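Local coordinates for protein ORF10 (Moritella marina, PDB 6RIW) that probably carries out chain elongation in polyunsaturated fatty acid synthesis, this chain being the ketosynthase and chain length factor didomain of a longer synthase, at residues A[288-296]-A[650-659]; A[846-856]-A[880-889]. All blocks are in the same frame, centred on the assembly; numbering follows the deposited sequence.

How the contacts relate
Contact 1 comes first along the chain and closes before contact 2 opens; their centres lie 30 Å apart and their nearest atoms about 13 Å, so the two do not touch. Contact 1 joins the two ketosynthase-family halves of the didomain: strand 283-292 of the first half runs past helix 642-653 and the turn leading into strand 659-663 of the second. Contact 2 stays inside the second half, where helix 841-854 lies on strand 876-884 and the tail after it. Contact 1 therefore belongs to the interface that pairs ketosynthase with chain length factor, and contact 2 to the internal helix-on-sheet layering of one thiolase-like fold.

Contact 1: residues A[288-296]-A[650-659]; sequences GALSNDGKG and SALWDFSGPA
Asn292 reaches in between Ser650, Gly657 and Ala659. With CG anti to the backbone N (chi1 -163°), its amide extends across the contact: OD1 lies 3.5 Å from Ser650 CB, and CB is pressed to 3.2 Å from Gly657 O. OD1 also takes the N-H of Gly294, closing an Asx turn, while ND2 binds Gly441 O and a water that also accepts from Ala659 N. Without the amide, an alanine here would probably leave the Gly294 turn without its OD1 acceptor and Gly441 O and the water without this donor. Asn292 N donates to Ser656 O at 3.1 Å, from above the carbonyl plane.

Lys295 N makes a nearly straight bond (176°) to Asp654 OD1, 2.9 Å long and on the carboxylate's anti side; Lys305 forms a salt bridge with the same oxygen. The Lys295 chain bends at chi3 and chi4 so that NZ bonds Ala651 O at 2.8 Å. Gly294 CA sits 3.4 Å from Phe655 O, and a CB there would run into Asp654 OD1. Leu290 and Pro658 cross at about a right angle, CD1 of Leu290 4.1 Å from CB of Pro658.

The contact joins the didomain's two ketosynthase-family halves, strand 283-292 of the first against the end of helix 642-653 and the following turn of the second; helix 198-211 touches Leu290 and Pro658, helix 304-318 Ser291 and Ser656, and strand 443-450 pairs with strand 283-292.

Contact 2: residues A[846-856]-A[880-889]; sequences IIKTALLLDQN and LILSSSAQAH
Asp854 swings its carboxylate toward the tail after strand 876-884 because CG stands anti to the backbone N (chi1 -169°), and Leu853, with CG anti to its carbonyl carbon, lays both methyls on the strand. Asp854 OD1 accepts the backbone N-H of His889 at 3.0 Å on its syn lone pair, at a fairly straight 161°. A water donates to Asp854 OD2, its oxygen 2.6 Å away, and also to His889 O, so the carboxylate holds both backbone polar groups of that residue. The imidazole turns away, bonded to Gln760 O and Asp567 and stacked on Tyr762.

Leu853 CD1 meets Leu882 CB at 3.7 Å, the two side chains crossing at about a right angle, and its CD2 rests near Ser884. One turn back, Thr849 turns CG2 to Leu882 CD2 at 3.8 Å, leaving OG1 to bond Ser845 O. Ile846 CD1 and Leu880 CD2 finish the apolar row at 4.1 Å.

Helix and strand run nearly parallel, their axes 25° apart: a helix packed on a sheet strand within the second, thiolase-type domain, structural packing away from the magnesium site. Strand 865-870 touches Thr849 and Leu853, strand 469-478 Ile846 and Ala850, and helix 484-492 Ile847 and Lys848.

Contact 1: residues A[288-296]-A[650-659]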
loop_
_atom_site.group_PDB
_atom_site.type_symbol
_atom_site.label_atom_id
_atom_site.label_comp_id
_atom_site.label_asym_id
_atom_site.label_seq_id
_atom_site.Cartn_x
_atom_site.Cartn_y
_atom_site.Cartn_z
ATOM N N GLY A 288 -21.600 7.531 -4.322
ATOM C CA GLY A 288 -20.477 7.208 -5.176
ATOM C C GLY A 288 -20.313 5.710 -5.244
ATOM O O GLY A 288 -21.079 4.952 -4.644
ATOM N N ALA A 289 -19.287 5.297 -5.982
ATOM C CA ALA A 289 -19.111 3.879 -6.234
ATOM C C ALA A 289 -17.676 3.583 -6.616
ATOM O O ALA A 289 -16.920 4.452 -7.064
ATOM C CB ALA A 289 -20.034 3.374 -7.343
ATOM N N LEU A 290 -17.334 2.315 -6.467
ATOM C CA LEU A 290 -16.066 1.769 -6.912
ATOM C C LEU A 290 -16.333 0.679 -7.941
ATOM O O LEU A 290 -17.421 0.093 -8.000
ATOM C CB LEU A 290 -15.281 1.199 -5.728
ATOM C CG LEU A 290 -15.371 2.048 -4.466
ATOM C CD1 LEU A 290 -14.921 1.234 -3.237
ATOM C CD2 LEU A 290 -14.557 3.347 -4.622
ATOM N N SER A 291 -15.338 0.419 -8.771
ATOM C CA SER A 291 -15.420 -0.696 -9.703
ATOM C C SER A 291 -14.021 -1.023 -10.186
ATOM O O SER A 291 -13.105 -0.200 -10.106
ATOM C CB SER A 291 -16.337 -0.371 -10.886
ATOM O OG SER A 291 -15.622 0.341 -11.897
ATOM N N ASN A 292 -13.872 -2.239 -10.693
ATOM C CA ASN A 292 -12.680 -2.623 -11.426
ATOM C C ASN A 292 -13.028 -2.874 -12.885
ATOM O O ASN A 292 -14.128 -3.332 -13.195
ATOM C CB ASN A 292 -12.038 -3.864 -10.835
ATOM C CG ASN A 292 -10.647 -4.018 -11.300
ATOM O OD1 ASN A 292 -10.381 -4.722 -12.274
ATOM N ND2 ASN A 292 -9.731 -3.308 -10.651
ATOM N N ASP A 293 -12.069 -2.562 -13.773
ATOM C CA ASP A 293 -12.242 -2.765 -15.209
ATOM C C ASP A 293 -12.390 -4.233 -15.578
ATOM O O ASP A 293 -12.893 -4.541 -16.665
ATOM C CB ASP A 293 -11.050 -2.196 -15.980
ATOM C CG ASP A 293 -11.106 -0.677 -16.135
ATOM O OD1 ASP A 293 -12.114 -0.052 -15.735
ATOM O OD2 ASP A 293 -10.122 -0.107 -16.671
ATOM N N GLY A 294 -11.947 -5.147 -14.722
ATOM C CA GLY A 294 -11.999 -6.549 -15.111
ATOM C C GLY A 294 -11.103 -6.836 -16.303
ATOM O O GLY A 294 -10.014 -6.268 -16.453
ATOM N N LYS A 295 -11.586 -7.717 -17.182
ATOM C CA LYS A 295 -10.793 -8.262 -18.272
ATOM C C LYS A 295 -10.815 -7.342 -19.489
ATOM O O LYS A 295 -11.823 -6.704 -19.785
ATOM C CB LYS A 295 -11.341 -9.639 -18.659
ATOM C CG LYS A 295 -10.480 -10.436 -19.611
ATOM C CD LYS A 295 -10.855 -11.925 -19.535
ATOM C CE LYS A 295 -9.613 -12.795 -19.464
ATOM N NZ LYS A 295 -8.534 -12.161 -18.619
ATOM N N GLY A 296 -9.686 -7.282 -20.197
ATOM C CA GLY A 296 -9.680 -6.678 -21.519
ATOM C C GLY A 296 -8.460 -5.858 -21.889
ATOM O O GLY A 296 -8.126 -5.736 -23.075
ATOM N N SER A 650 -8.542 -9.807 -10.643
ATOM C CA SER A 650 -9.786 -9.273 -11.216
ATOM C C SER A 650 -9.782 -9.310 -12.736
ATOM O O SER A 650 -10.843 -9.487 -13.357
ATOM C CB SER A 650 -10.021 -7.832 -10.765
ATOM O OG SER A 650 -10.060 -7.752 -9.350
ATOM N N ALA A 651 -8.620 -9.109 -13.359
ATOM C CA ALA A 651 -8.580 -9.179 -14.818
ATOM C C ALA A 651 -8.676 -10.624 -15.297
ATOM O O ALA A 651 -9.340 -10.905 -16.303
ATOM C CB ALA A 651 -7.316 -8.503 -15.359
ATOM N N LEU A 652 -8.044 -11.554 -14.578
ATOM C CA LEU A 652 -8.127 -12.970 -14.932
ATOM C C LEU A 652 -9.555 -13.492 -14.830
ATOM O O LEU A 652 -10.000 -14.287 -15.672
ATOM C CB LEU A 652 -7.204 -13.792 -14.030
ATOM C CG LEU A 652 -7.259 -15.316 -14.192
ATOM C CD1 LEU A 652 -6.766 -15.716 -15.588
ATOM C CD2 LEU A 652 -6.447 -16.036 -13.103
ATOM N N TRP A 653 -10.292 -13.059 -13.813
ATOM C CA TRP A 653 -11.636 -13.561 -13.552
ATOM C C TRP A 653 -12.724 -12.628 -14.065
ATOM O O TRP A 653 -13.911 -12.932 -13.895
ATOM C CB TRP A 653 -11.822 -13.803 -12.047
ATOM C CG TRP A 653 -11.110 -15.029 -11.539
ATOM C CD1 TRP A 653 -9.766 -15.167 -11.290
ATOM C CD2 TRP A 653 -11.700 -16.295 -11.235
ATOM N NE1 TRP A 653 -9.493 -16.437 -10.844
ATOM C CE2 TRP A 653 -10.663 -17.150 -10.799
ATOM C CE3 TRP A 653 -13.014 -16.787 -11.271
ATOM C CZ2 TRP A 653 -10.898 -18.469 -10.406
ATOM C CZ3 TRP A 653 -13.242 -18.096 -10.890
ATOM C CH2 TRP A 653 -12.194 -18.919 -10.453
ATOM N N ASP A 654 -12.347 -11.499 -14.674
ATOM C CA ASP A 654 -13.290 -10.460 -15.090
ATOM C C ASP A 654 -14.194 -10.019 -13.934
ATOM O O ASP A 654 -15.410 -9.888 -14.086
ATOM C CB ASP A 654 -14.114 -10.935 -16.301
ATOM C CG ASP A 654 -14.790 -9.794 -17.051
ATOM O OD1 ASP A 654 -14.295 -8.628 -17.013
ATOM O OD2 ASP A 654 -15.843 -10.078 -17.684
ATOM N N PHE A 655 -13.603 -9.775 -12.761
ATOM C CA PHE A 655 -14.381 -9.291 -11.625
ATOM C C PHE A 655 -14.547 -7.783 -11.719
ATOM O O PHE A 655 -13.665 -7.082 -12.216
ATOM C CB PHE A 655 -13.683 -9.632 -10.297
ATOM C CG PHE A 655 -13.741 -11.093 -9.919
ATOM C CD1 PHE A 655 -14.809 -11.891 -10.307
ATOM C CD2 PHE A 655 -12.729 -11.656 -9.144
ATOM C CE1 PHE A 655 -14.861 -13.254 -9.925
ATOM C CE2 PHE A 655 -12.768 -12.997 -8.762
ATOM C CZ PHE A 655 -13.843 -13.799 -9.154
ATOM N N SER A 656 -15.664 -7.279 -11.181
ATOM C CA SER A 656 -15.961 -5.854 -11.228
ATOM C C SER A 656 -16.008 -5.171 -9.860
ATOM O O SER A 656 -16.266 -3.959 -9.803
ATOM C CB SER A 656 -17.304 -5.607 -11.947
ATOM O OG SER A 656 -18.389 -6.216 -11.248
ATOM N N GLY A 657 -15.790 -5.891 -8.759
ATOM C CA GLY A 657 -15.738 -5.246 -7.456
ATOM C C GLY A 657 -14.428 -4.515 -7.242
ATOM O O GLY A 657 -13.504 -4.560 -8.063
ATOM N N PRO A 658 -14.331 -3.790 -6.125
ATOM C CA PRO A 658 -13.065 -3.104 -5.817
ATOM C C PRO A 658 -11.926 -4.103 -5.630
ATOM O O PRO A 658 -12.118 -5.181 -5.073
ATOM C CB PRO A 658 -13.379 -2.345 -4.520
ATOM C CG PRO A 658 -14.523 -3.095 -3.896
ATOM C CD PRO A 658 -15.342 -3.599 -5.073
ATOM N N ALA A 659 -10.735 -3.741 -6.125
ATOM C CA ALA A 659 -9.539 -4.572 -6.042
ATOM C C ALA A 659 -8.422 -3.698 -5.492
ATOM O O ALA A 659 -7.928 -2.804 -6.191
ATOM C CB ALA A 659 -9.153 -5.142 -7.409
HETATM O O HOH W 1 -10.502 -1.678 -8.071
#

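Contact 2: residues A[846-856]-A[880-889]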
loop_
_atom_site.group_PDB
_atom_site.type_symbol
_atom_site.label_atom_id
_atom_site.label_comp_id
_atom_site.label_asym_id
_atom_site.label_seq_id
_atom_site.Cartn_x
_atom_site.Cartn_y
_atom_site.Cartn_z
ATOM N N ILE A 846 -5.924 -17.624 10.689
ATOM C CA ILE A 846 -7.305 -17.904 10.284
ATOM C C ILE A 846 -7.386 -19.254 9.592
ATOM O O ILE A 846 -8.290 -20.062 9.864
ATOM C CB ILE A 846 -7.837 -16.772 9.386
ATOM C CG1 ILE A 846 -8.174 -15.544 10.244
ATOM C CG2 ILE A 846 -9.086 -17.250 8.593
ATOM C CD1 ILE A 846 -8.562 -14.279 9.423
ATOM N N ILE A 847 -6.433 -19.546 8.707
ATOM C CA ILE A 847 -6.525 -20.788 7.941
ATOM C C ILE A 847 -6.263 -22.009 8.827
ATOM O O ILE A 847 -6.975 -23.022 8.719
ATOM C CB ILE A 847 -5.580 -20.741 6.731
ATOM C CG1 ILE A 847 -6.154 -19.730 5.722
ATOM C CG2 ILE A 847 -5.420 -22.161 6.093
ATOM C CD1 ILE A 847 -5.357 -19.636 4.430
ATOM N N LYS A 848 -5.251 -21.946 9.712
ATOM C CA LYS A 848 -5.084 -23.018 10.698
ATOM C C LYS A 848 -6.388 -23.268 11.455
ATOM O O LYS A 848 -6.830 -24.418 11.612
ATOM C CB LYS A 848 -3.984 -22.680 11.708
ATOM C CG LYS A 848 -3.981 -23.647 12.913
ATOM C CD LYS A 848 -2.967 -23.264 13.998
ATOM C CE LYS A 848 -3.205 -24.019 15.315
ATOM N NZ LYS A 848 -2.275 -23.564 16.390
ATOM N N THR A 849 -6.984 -22.192 11.963
ATOM C CA THR A 849 -8.185 -22.300 12.788
ATOM C C THR A 849 -9.358 -22.831 11.977
ATOM O O THR A 849 -10.098 -23.715 12.439
ATOM C CB THR A 849 -8.512 -20.937 13.389
ATOM O OG1 THR A 849 -7.415 -20.487 14.198
ATOM C CG2 THR A 849 -9.782 -20.985 14.240
ATOM N N ALA A 850 -9.537 -22.319 10.753
ATOM C CA ALA A 850 -10.622 -22.820 9.907
ATOM C C ALA A 850 -10.442 -24.297 9.563
ATOM O O ALA A 850 -11.422 -25.049 9.532
ATOM C CB ALA A 850 -10.724 -21.988 8.630
ATOM N N LEU A 851 -9.202 -24.739 9.299
ATOM C CA LEU A 851 -8.990 -26.161 9.003
ATOM C C LEU A 851 -9.320 -27.029 10.213
ATOM O O LEU A 851 -9.943 -28.090 10.067
ATOM C CB LEU A 851 -7.550 -26.412 8.530
ATOM C CG LEU A 851 -7.102 -25.907 7.141
ATOM C CD1 LEU A 851 -5.573 -26.058 6.942
ATOM C CD2 LEU A 851 -7.848 -26.605 5.983
ATOM N N LEU A 852 -8.921 -26.596 11.416
ATOM C CA LEU A 852 -9.213 -27.361 12.626
ATOM C C LEU A 852 -10.709 -27.456 12.874
ATOM O O LEU A 852 -11.219 -28.523 13.224
ATOM C CB LEU A 852 -8.551 -26.715 13.843
ATOM C CG LEU A 852 -7.027 -26.831 13.980
ATOM C CD1 LEU A 852 -6.596 -26.297 15.357
ATOM C CD2 LEU A 852 -6.553 -28.264 13.775
ATOM N N LEU A 853 -11.421 -26.340 12.731
ATOM C CA LEU A 853 -12.872 -26.348 12.896
ATOM C C LEU A 853 -13.580 -27.149 11.808
ATOM O O LEU A 853 -14.597 -27.798 12.089
ATOM C CB LEU A 853 -13.390 -24.917 12.920
ATOM C CG LEU A 853 -12.991 -24.143 14.172
ATOM C CD1 LEU A 853 -13.262 -22.666 13.907
ATOM C CD2 LEU A 853 -13.742 -24.622 15.397
ATOM N N ASP A 854 -13.068 -27.127 10.578
ATOM C CA ASP A 854 -13.638 -27.949 9.519
ATOM C C ASP A 854 -13.525 -29.441 9.819
ATOM O O ASP A 854 -14.334 -30.230 9.313
ATOM C CB ASP A 854 -12.953 -27.648 8.193
ATOM C CG ASP A 854 -13.682 -28.285 7.020
ATOM O OD1 ASP A 854 -14.897 -28.047 6.890
ATOM O OD2 ASP A 854 -13.064 -29.034 6.237
ATOM N N GLN A 855 -12.531 -29.837 10.610
ATOM C CA GLN A 855 -12.305 -31.225 11.016
ATOM C C GLN A 855 -13.098 -31.634 12.253
ATOM O O GLN A 855 -13.016 -32.797 12.658
ATOM C CB GLN A 855 -10.811 -31.453 11.316
ATOM C CG GLN A 855 -9.918 -31.425 10.132
ATOM C CD GLN A 855 -8.436 -31.197 10.523
ATOM O OE1 GLN A 855 -7.612 -30.889 9.664
ATOM N NE2 GLN A 855 -8.114 -31.338 11.812
ATOM N N ASN A 856 -13.822 -30.708 12.884
ATOM C CA ASN A 856 -14.460 -30.978 14.166
ATOM C C ASN A 856 -15.477 -32.108 14.030
ATOM O O ASN A 856 -16.288 -32.121 13.102
ATOM C CB ASN A 856 -15.142 -29.708 14.685
ATOM C CG ASN A 856 -15.833 -29.919 16.028
ATOM O OD1 ASN A 856 -15.241 -30.459 16.958
ATOM N ND2 ASN A 856 -17.091 -29.482 16.134
ATOM N N LEU A 880 -10.754 -12.256 17.242
ATOM C CA LEU A 880 -11.726 -12.882 16.354
ATOM C C LEU A 880 -12.298 -14.122 17.016
ATOM O O LEU A 880 -11.604 -14.815 17.765
ATOM C CB LEU A 880 -11.108 -13.308 15.019
ATOM C CG LEU A 880 -10.591 -12.212 14.101
ATOM C CD1 LEU A 880 -9.197 -11.800 14.519
ATOM C CD2 LEU A 880 -10.566 -12.734 12.654
ATOM N N ILE A 881 -13.554 -14.415 16.702
ATOM C CA ILE A 881 -14.183 -15.679 17.088
ATOM C C ILE A 881 -14.575 -16.404 15.811
ATOM O O ILE A 881 -15.308 -15.851 14.986
ATOM C CB ILE A 881 -15.426 -15.468 17.972
ATOM C CG1 ILE A 881 -15.092 -14.684 19.248
ATOM C CG2 ILE A 881 -16.068 -16.817 18.263
ATOM C CD1 ILE A 881 -14.071 -15.403 20.180
ATOM N N LEU A 882 -14.090 -17.630 15.642
ATOM C CA LEU A 882 -14.474 -18.481 14.527
ATOM C C LEU A 882 -15.224 -19.685 15.079
ATOM O O LEU A 882 -14.978 -20.108 16.214
ATOM C CB LEU A 882 -13.251 -18.971 13.741
ATOM C CG LEU A 882 -12.732 -18.022 12.660
ATOM C CD1 LEU A 882 -12.147 -16.741 13.298
ATOM C CD2 LEU A 882 -11.707 -18.741 11.793
ATOM N N SER A 883 -16.124 -20.253 14.275
ATOM C CA SER A 883 -16.936 -21.355 14.786
ATOM C C SER A 883 -17.068 -22.437 13.727
ATOM O O SER A 883 -17.004 -22.166 12.524
ATOM C CB SER A 883 -18.309 -20.841 15.261
ATOM O OG SER A 883 -19.112 -20.467 14.157
ATOM N N SER A 884 -17.206 -23.682 14.187
ATOM C CA SER A 884 -17.380 -24.791 13.271
ATOM C C SER A 884 -18.772 -24.750 12.655
ATOM O O SER A 884 -19.693 -24.112 13.172
ATOM C CB SER A 884 -17.155 -26.128 13.990
ATOM O OG SER A 884 -18.016 -26.236 15.108
ATOM N N SER A 885 -18.916 -25.460 11.552
ATOM C CA SER A 885 -20.159 -25.502 10.796
ATOM C C SER A 885 -20.673 -26.939 10.734
ATOM O O SER A 885 -20.048 -27.874 11.256
ATOM C CB SER A 885 -19.945 -24.940 9.398
ATOM O OG SER A 885 -19.194 -25.847 8.624
ATOM N N ALA A 886 -21.807 -27.105 10.039
ATOM C CA ALA A 886 -22.543 -28.367 10.070
ATOM C C ALA A 886 -21.827 -29.474 9.313
ATOM O O ALA A 886 -21.852 -30.630 9.748
ATOM C CB ALA A 886 -23.957 -28.166 9.498
ATOM N N GLN A 887 -21.223 -29.160 8.162
ATOM C CA GLN A 887 -20.604 -30.145 7.290
ATOM C C GLN A 887 -19.148 -29.775 7.054
ATOM O O GLN A 887 -18.778 -28.606 7.159
ATOM C CB GLN A 887 -21.276 -30.208 5.904
ATOM C CG GLN A 887 -22.785 -30.283 5.870
ATOM C CD GLN A 887 -23.314 -30.661 4.475
ATOM O OE1 GLN A 887 -22.561 -31.151 3.618
ATOM N NE2 GLN A 887 -24.601 -30.387 4.228
ATOM N N ALA A 888 -18.343 -30.768 6.670
ATOM C CA ALA A 888 -17.012 -30.484 6.150
ATOM C C ALA A 888 -17.128 -29.913 4.742
ATOM O O ALA A 888 -18.015 -30.295 3.974
ATOM C CB ALA A 888 -16.147 -31.747 6.142
ATOM N N HIS A 889 -16.253 -28.954 4.428
ATOM C CA HIS A 889 -16.190 -28.367 3.100
ATOM C C HIS A 889 -15.929 -29.432 2.049
ATOM O O HIS A 889 -15.055 -30.279 2.215
ATOM C CB HIS A 889 -15.065 -27.319 3.066
ATOM C CG HIS A 889 -14.672 -26.878 1.694
ATOM N ND1 HIS A 889 -15.266 -25.808 1.063
ATOM C CD2 HIS A 889 -13.675 -27.293 0.872
ATOM C CE1 HIS A 889 -14.678 -25.604 -0.105
ATOM N NE2 HIS A 889 -13.717 -26.498 -0.249
HETATM O O HOH W 2 -13.180 -30.522 4.080
#